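Local structure of oxidoreductase, short-chain dehydrogenase/reductase family (Aeromonas hydrophila subsp. hydrophila, 3L6E) at residues Asp57-Glu62 against Asn108-Ile113; Glu160-Glu165 against Leu171-Leu176. The protein probably works as an NAD(P)-dependent oxidoreductase of the short-chain dehydrogenase/reductase family, perhaps reducing 3-dehydrosphinganine in sphingolipid metabolism. One frame throughout, in Å; residues are numbered along the deposited sequence.

Contact 1: residues Asp57-Glu62 against Asn108-Ile113; sequences DLAHHE and NLVSTI. Unlike the reference sequence in segment 108-113: Val110 (reference Ile).
Leu58 and Ser111 meet backbone to backbone, and this is the tight part of the contact. The carbonyl oxygen Leu58 O sits 3.2 Å from Ser111 CA, in a CH...O contact with an angle of 148° at the hydrogen, and Ser111 CB lies 3.4 Å from the same oxygen. Just beside it the two side chains touch at their bases, Leu58 CB to Ser111 CB at 3.8 Å. The serine hydroxyl takes no part. With OG between the backbone N and the carbonyl carbon (chi1 78°), it turns back onto its own helix, where it hydrogen-bonds to the O of Ser107 and, weakly, to His83. This buried hydroxyl therefore finds its partners outside the contact, and what Ser111 turns to Leu58 is carbon, CA and CB. Beyond CB, the leucine side chain runs on to Val115, one turn further along the helix.

One residue on, the packing slackens toward solvent. Val110, an isoleucine in the reference sequence, brings the methyl CG1 to 3.6 Å from Ala59 O, but CG1 is 4.3 Å from Ala59 CB, and both residues are partly exposed. Past them the chain heads outward: His60, at the N-cap position of helix 61-75, starts its side chain away from 108-113.

Asp57 to His60 form a type I turn that leads from strand 51-55 into helix 61-75 while resting on helix 98-123. In classical short-chain dehydrogenases an Asp-Leu or Asp-Val pair in this loop lies by the adenine of the dinucleotide, so this is probably the adenine end of the Rossmann-fold cofactor cleft.

Contact 2: residues Glu160-Glu165 against Leu171-Leu176; sequences ESLRAE and LRLVNL
Arg163 reaches across to the strand with a single strong bond: NH1 donates to Leu173 O at 2.8 Å, almost straight at 175°. The oxygen lies in the guanidinium plane, at its edge, whereas NH1 stands 52° out of the carbonyl plane and so does not follow a lone pair. Asn175 comes from the opposite direction, its amide lying over one face of the guanidinium, offset toward the rim, with the two planes moderately tilted.

The arginine also packs with its stem, Arg163 CB resting 3.7 Å from Leu173 CB. Here CG stands between the backbone N and the carbonyl carbon (chi1 64°), and the bends at chi2 and chi3 lay the chain alongside the strand, carrying the guanidinium from Leu173 toward Asn175. Leu173 also meets the helix with its methyl CD2, which reaches 3.9 Å from Leu162 CG, the two leucines crossing at about a right angle, and 3.8 Å from the backbone N of Arg163.

Further out, the neighbouring strand 217-226 fixes the guanidinium: NH2 forms a salt bridge with Asp221, and NH1 also hydrogen-bonds to the O of Thr220. Strand 171-181 is itself held between that strand and 128-137. On the helix, Glu160 passes its CG near Asn175, and its carboxylate is engaged in a salt bridge with Arg156.

The 160-165 end of helix 145-165 thus runs roughly antiparallel to 171-176, packed on the sheet. This is the return half of the beta-alpha-beta crossover formed by strand 128-137, helix 145-165 and strand 171-181 in a Rossmann fold.

In the fold
Both contacts pack helices or their approaches onto the Rossmann framework, but differ in burial. Contact 2 is buried, a helix lying on the strand that follows it, and a charged group does much of the joining by tying the helix to two neighbouring strands. Contact 1 is only partly buried and sets a turn against a helix well along the sequence, relying on backbone CH...O and small apolar contacts. They share no element, yet helix 98-123 comes near both: it supplies half of contact 1, and its Ala116 touches Leu162 of contact 2. The centres lie 18 Å apart, and the nearest atoms, about 6 Å apart, do not touch.

Contact 1: residues Asp57-Glu62 against Asn108-Ile113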
loop_
_atom_site.group_PDB
_atom_site.type_symbol
_atom_site.label_atom_id
_atom_site.label_comp_id
_atom_site.label_asym_id
_atom_site.label_seq_id
_atom_site.Cartn_x
_atom_site.Cartn_y
_atom_site.Cartn_z
ATOM N N ASP A 57 -8.192 28.736 1.073
ATOM C CA ASP A 57 -7.501 28.398 2.308
ATOM C C ASP A 57 -8.403 27.430 3.057
ATOM O O ASP A 57 -9.433 27.819 3.595
ATOM C CB ASP A 57 -7.194 29.648 3.146
ATOM C CG ASP A 57 -6.166 29.384 4.246
ATOM O OD1 ASP A 57 -5.456 28.354 4.178
ATOM O OD2 ASP A 57 -6.061 30.209 5.179
ATOM N N LEU A 58 -8.002 26.165 3.090
ATOM C CA LEU A 58 -8.866 25.082 3.537
ATOM C C LEU A 58 -9.066 24.966 5.047
ATOM O O LEU A 58 -9.596 23.963 5.530
ATOM C CB LEU A 58 -8.393 23.754 2.944
ATOM C CG LEU A 58 -8.503 23.697 1.424
ATOM C CD1 LEU A 58 -7.878 22.433 0.902
ATOM C CD2 LEU A 58 -9.952 23.802 0.972
ATOM N N ALA A 59 -8.697 26.013 5.780
ATOM C CA ALA A 59 -8.810 26.008 7.230
ATOM C C ALA A 59 -10.004 26.813 7.775
ATOM O O ALA A 59 -10.098 27.037 8.976
ATOM C CB ALA A 59 -7.494 26.470 7.867
ATOM N N HIS A 60 -10.919 27.225 6.896
ATOM C CA HIS A 60 -12.141 27.928 7.321
ATOM C C HIS A 60 -13.396 27.404 6.628
ATOM O O HIS A 60 -13.445 27.315 5.399
ATOM C CB HIS A 60 -12.000 29.441 7.132
ATOM C CG HIS A 60 -11.249 30.115 8.237
ATOM N ND1 HIS A 60 -9.872 30.114 8.308
ATOM C CD2 HIS A 60 -11.682 30.794 9.324
ATOM C CE1 HIS A 60 -9.487 30.770 9.388
ATOM N NE2 HIS A 60 -10.566 31.194 10.023
ATOM N N HIS A 61 -14.402 27.074 7.437
ATOM C CA HIS A 61 -15.605 26.351 7.000
ATOM C C HIS A 61 -16.309 26.971 5.796
ATOM O O HIS A 61 -16.775 26.251 4.912
ATOM C CB HIS A 61 -16.584 26.182 8.173
ATOM C CG HIS A 61 -17.768 25.311 7.862
ATOM N ND1 HIS A 61 -19.065 25.778 7.897
ATOM C CD2 HIS A 61 -17.848 24.008 7.504
ATOM C CE1 HIS A 61 -19.893 24.799 7.575
ATOM N NE2 HIS A 61 -19.179 23.714 7.330
ATOM N N GLU A 62 -16.388 28.298 5.761
ATOM C CA GLU A 62 -16.965 28.996 4.615
ATOM C C GLU A 62 -16.087 28.841 3.370
ATOM O O GLU A 62 -16.588 28.511 2.297
ATOM C CB GLU A 62 -17.266 30.477 4.922
ATOM C CG GLU A 62 -16.173 31.256 5.660
ATOM C CD GLU A 62 -16.249 31.101 7.172
ATOM O OE1 GLU A 62 -15.214 30.752 7.790
ATOM O OE2 GLU A 62 -17.342 31.321 7.741
ATOM N N ASN A 108 -3.338 21.771 9.097
ATOM C CA ASN A 108 -3.308 20.351 8.918
ATOM C C ASN A 108 -4.457 19.550 9.417
ATOM O O ASN A 108 -4.984 18.779 8.689
ATOM C CB ASN A 108 -2.000 19.773 9.347
ATOM C CG ASN A 108 -0.907 20.266 8.521
ATOM O OD1 ASN A 108 -1.095 21.139 7.725
ATOM N ND2 ASN A 108 0.227 19.719 8.685
ATOM N N LEU A 109 -4.854 19.727 10.650
ATOM C CA LEU A 109 -5.921 18.927 11.125
ATOM C C LEU A 109 -7.249 19.501 10.754
ATOM O O LEU A 109 -8.103 18.825 10.368
ATOM C CB LEU A 109 -5.786 18.733 12.591
ATOM C CG LEU A 109 -6.851 17.897 13.229
ATOM C CD1 LEU A 109 -7.102 16.619 12.524
ATOM C CD2 LEU A 109 -6.426 17.673 14.626
ATOM N N VAL A 110 -7.381 20.782 10.861
ATOM C CA VAL A 110 -8.595 21.515 10.537
ATOM C C VAL A 110 -8.950 21.360 9.059
ATOM O O VAL A 110 -10.108 21.087 8.714
ATOM C CB VAL A 110 -8.465 23.010 10.922
ATOM C CG1 VAL A 110 -9.669 23.808 10.465
ATOM C CG2 VAL A 110 -8.281 23.162 12.427
ATOM N N SER A 111 -7.960 21.520 8.184
ATOM C CA SER A 111 -8.211 21.358 6.759
ATOM C C SER A 111 -8.613 19.913 6.533
ATOM O O SER A 111 -9.557 19.646 5.795
ATOM C CB SER A 111 -7.000 21.761 5.902
ATOM O OG SER A 111 -5.991 20.757 5.886
ATOM N N THR A 112 -7.942 18.986 7.214
ATOM C CA THR A 112 -8.250 17.572 7.016
ATOM C C THR A 112 -9.693 17.264 7.404
ATOM O O THR A 112 -10.396 16.574 6.671
ATOM C CB THR A 112 -7.272 16.627 7.733
ATOM O OG1 THR A 112 -5.960 16.808 7.201
ATOM C CG2 THR A 112 -7.665 15.176 7.507
ATOM N N ILE A 113 -10.123 17.795 8.541
ATOM C CA ILE A 113 -11.493 17.580 9.046
ATOM C C ILE A 113 -12.573 18.206 8.161
ATOM O O ILE A 113 -13.594 17.575 7.887
ATOM C CB ILE A 113 -11.629 18.042 10.506
ATOM C CG1 ILE A 113 -10.833 17.086 11.403
ATOM C CG2 ILE A 113 -13.101 18.081 10.934
ATOM C CD1 ILE A 113 -10.787 17.457 12.860
#

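Contact 2: residues Glu160-Glu165 against Leu171-Leu176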
loop_
_atom_site.group_PDB
_atom_site.type_symbol
_atom_site.label_atom_id
_atom_site.label_comp_id
_atom_site.label_asym_id
_atom_site.label_seq_id
_atom_site.Cartn_x
_atom_site.Cartn_y
_atom_site.Cartn_z
ATOM N N GLU A 160 -9.339 7.338 10.821
ATOM C CA GLU A 160 -9.644 5.926 11.104
ATOM C C GLU A 160 -10.899 5.799 11.954
ATOM O O GLU A 160 -11.576 4.776 11.925
ATOM C CB GLU A 160 -8.469 5.222 11.805
ATOM C CG GLU A 160 -7.233 4.993 10.898
ATOM C CD GLU A 160 -6.115 4.191 11.563
ATOM O OE1 GLU A 160 -6.274 3.778 12.736
ATOM O OE2 GLU A 160 -5.071 3.962 10.907
ATOM N N SER A 161 -11.171 6.835 12.739
ATOM C CA SER A 161 -12.398 6.932 13.504
ATOM C C SER A 161 -13.557 7.301 12.574
ATOM O O SER A 161 -14.683 6.838 12.763
ATOM C CB SER A 161 -12.239 7.958 14.620
ATOM O OG SER A 161 -13.485 8.295 15.183
ATOM N N LEU A 162 -13.278 8.130 11.570
ATOM C CA LEU A 162 -14.293 8.474 10.583
ATOM C C LEU A 162 -14.597 7.282 9.679
ATOM O O LEU A 162 -15.761 7.042 9.328
ATOM C CB LEU A 162 -13.869 9.682 9.743
ATOM C CG LEU A 162 -14.853 10.164 8.668
ATOM C CD1 LEU A 162 -16.234 10.454 9.283
ATOM C CD2 LEU A 162 -14.320 11.393 7.974
ATOM N N ARG A 163 -13.553 6.536 9.298
ATOM C CA ARG A 163 -13.754 5.378 8.420
ATOM C C ARG A 163 -14.539 4.247 9.076
ATOM O O ARG A 163 -15.367 3.616 8.415
ATOM C CB ARG A 163 -12.464 4.874 7.772
ATOM C CG ARG A 163 -11.409 4.328 8.707
ATOM C CD ARG A 163 -10.679 3.125 8.119
ATOM N NE ARG A 163 -10.064 3.388 6.820
ATOM C CZ ARG A 163 -8.762 3.249 6.557
ATOM N NH1 ARG A 163 -8.307 3.491 5.342
ATOM N NH2 ARG A 163 -7.914 2.859 7.493
ATOM N N ALA A 164 -14.296 4.005 10.365
ATOM C CA ALA A 164 -15.054 2.997 11.108
ATOM C C ALA A 164 -16.530 3.409 11.261
ATOM O O ALA A 164 -17.424 2.559 11.341
ATOM C CB ALA A 164 -14.419 2.736 12.468
ATOM N N GLU A 165 -16.760 4.719 11.300
ATOM C CA GLU A 165 -18.092 5.304 11.334
ATOM C C GLU A 165 -18.774 5.175 9.969
ATOM O O GLU A 165 -19.989 5.019 9.888
ATOM C CB GLU A 165 -17.963 6.771 11.743
ATOM C CG GLU A 165 -19.222 7.608 11.703
ATOM C CD GLU A 165 -18.920 9.089 11.863
ATOM O OE1 GLU A 165 -19.614 9.916 11.222
ATOM O OE2 GLU A 165 -17.981 9.425 12.621
ATOM N N LEU A 171 -18.879 5.408 0.597
ATOM C CA LEU A 171 -17.693 6.262 0.572
ATOM C C LEU A 171 -16.513 5.546 1.231
ATOM O O LEU A 171 -16.612 5.088 2.373
ATOM C CB LEU A 171 -17.990 7.617 1.220
ATOM C CG LEU A 171 -16.909 8.696 1.358
ATOM C CD1 LEU A 171 -16.228 9.010 0.034
ATOM C CD2 LEU A 171 -17.542 9.947 1.942
ATOM N N ARG A 172 -15.416 5.422 0.493
ATOM C CA ARG A 172 -14.251 4.655 0.950
ATOM C C ARG A 172 -13.159 5.589 1.450
ATOM O O ARG A 172 -12.857 6.565 0.786
ATOM C CB ARG A 172 -13.699 3.798 -0.198
ATOM C CG ARG A 172 -14.518 2.562 -0.510
ATOM C CD ARG A 172 -14.235 1.999 -1.908
ATOM N NE ARG A 172 -15.262 1.017 -2.280
ATOM C CZ ARG A 172 -15.421 0.489 -3.494
ATOM N NH1 ARG A 172 -14.622 0.832 -4.501
ATOM N NH2 ARG A 172 -16.387 -0.397 -3.707
ATOM N N LEU A 173 -12.569 5.289 2.609
ATOM C CA LEU A 173 -11.433 6.071 3.099
ATOM C C LEU A 173 -10.135 5.325 2.867
ATOM O O LEU A 173 -9.987 4.163 3.253
ATOM C CB LEU A 173 -11.609 6.560 4.561
ATOM C CG LEU A 173 -12.296 7.937 4.697
ATOM C CD1 LEU A 173 -13.666 7.916 4.014
ATOM C CD2 LEU A 173 -12.444 8.447 6.165
ATOM N N VAL A 174 -9.228 6.017 2.176
ATOM C CA VAL A 174 -7.899 5.522 1.830
ATOM C C VAL A 174 -6.860 6.478 2.429
ATOM O O VAL A 174 -6.916 7.695 2.221
ATOM C CB VAL A 174 -7.702 5.394 0.297
ATOM C CG1 VAL A 174 -6.282 4.898 -0.032
ATOM C CG2 VAL A 174 -8.772 4.423 -0.333
ATOM N N ASN A 175 -5.944 5.923 3.207
ATOM C CA ASN A 175 -4.910 6.729 3.858
ATOM C C ASN A 175 -3.530 6.401 3.269
ATOM O O ASN A 175 -3.143 5.260 3.239
ATOM C CB ASN A 175 -4.935 6.494 5.362
ATOM C CG ASN A 175 -6.205 6.992 6.022
ATOM O OD1 ASN A 175 -6.858 7.935 5.560
ATOM N ND2 ASN A 175 -6.557 6.366 7.130
ATOM N N LEU A 176 -2.805 7.404 2.795
ATOM C CA LEU A 176 -1.547 7.181 2.084
ATOM C C LEU A 176 -0.393 7.853 2.840
ATOM O O LEU A 176 -0.510 9.009 3.214
ATOM C CB LEU A 176 -1.632 7.751 0.658
ATOM C CG LEU A 176 -2.898 7.392 -0.150
ATOM C CD1 LEU A 176 -3.120 8.344 -1.303
ATOM C CD2 LEU A 176 -2.886 5.964 -0.645
#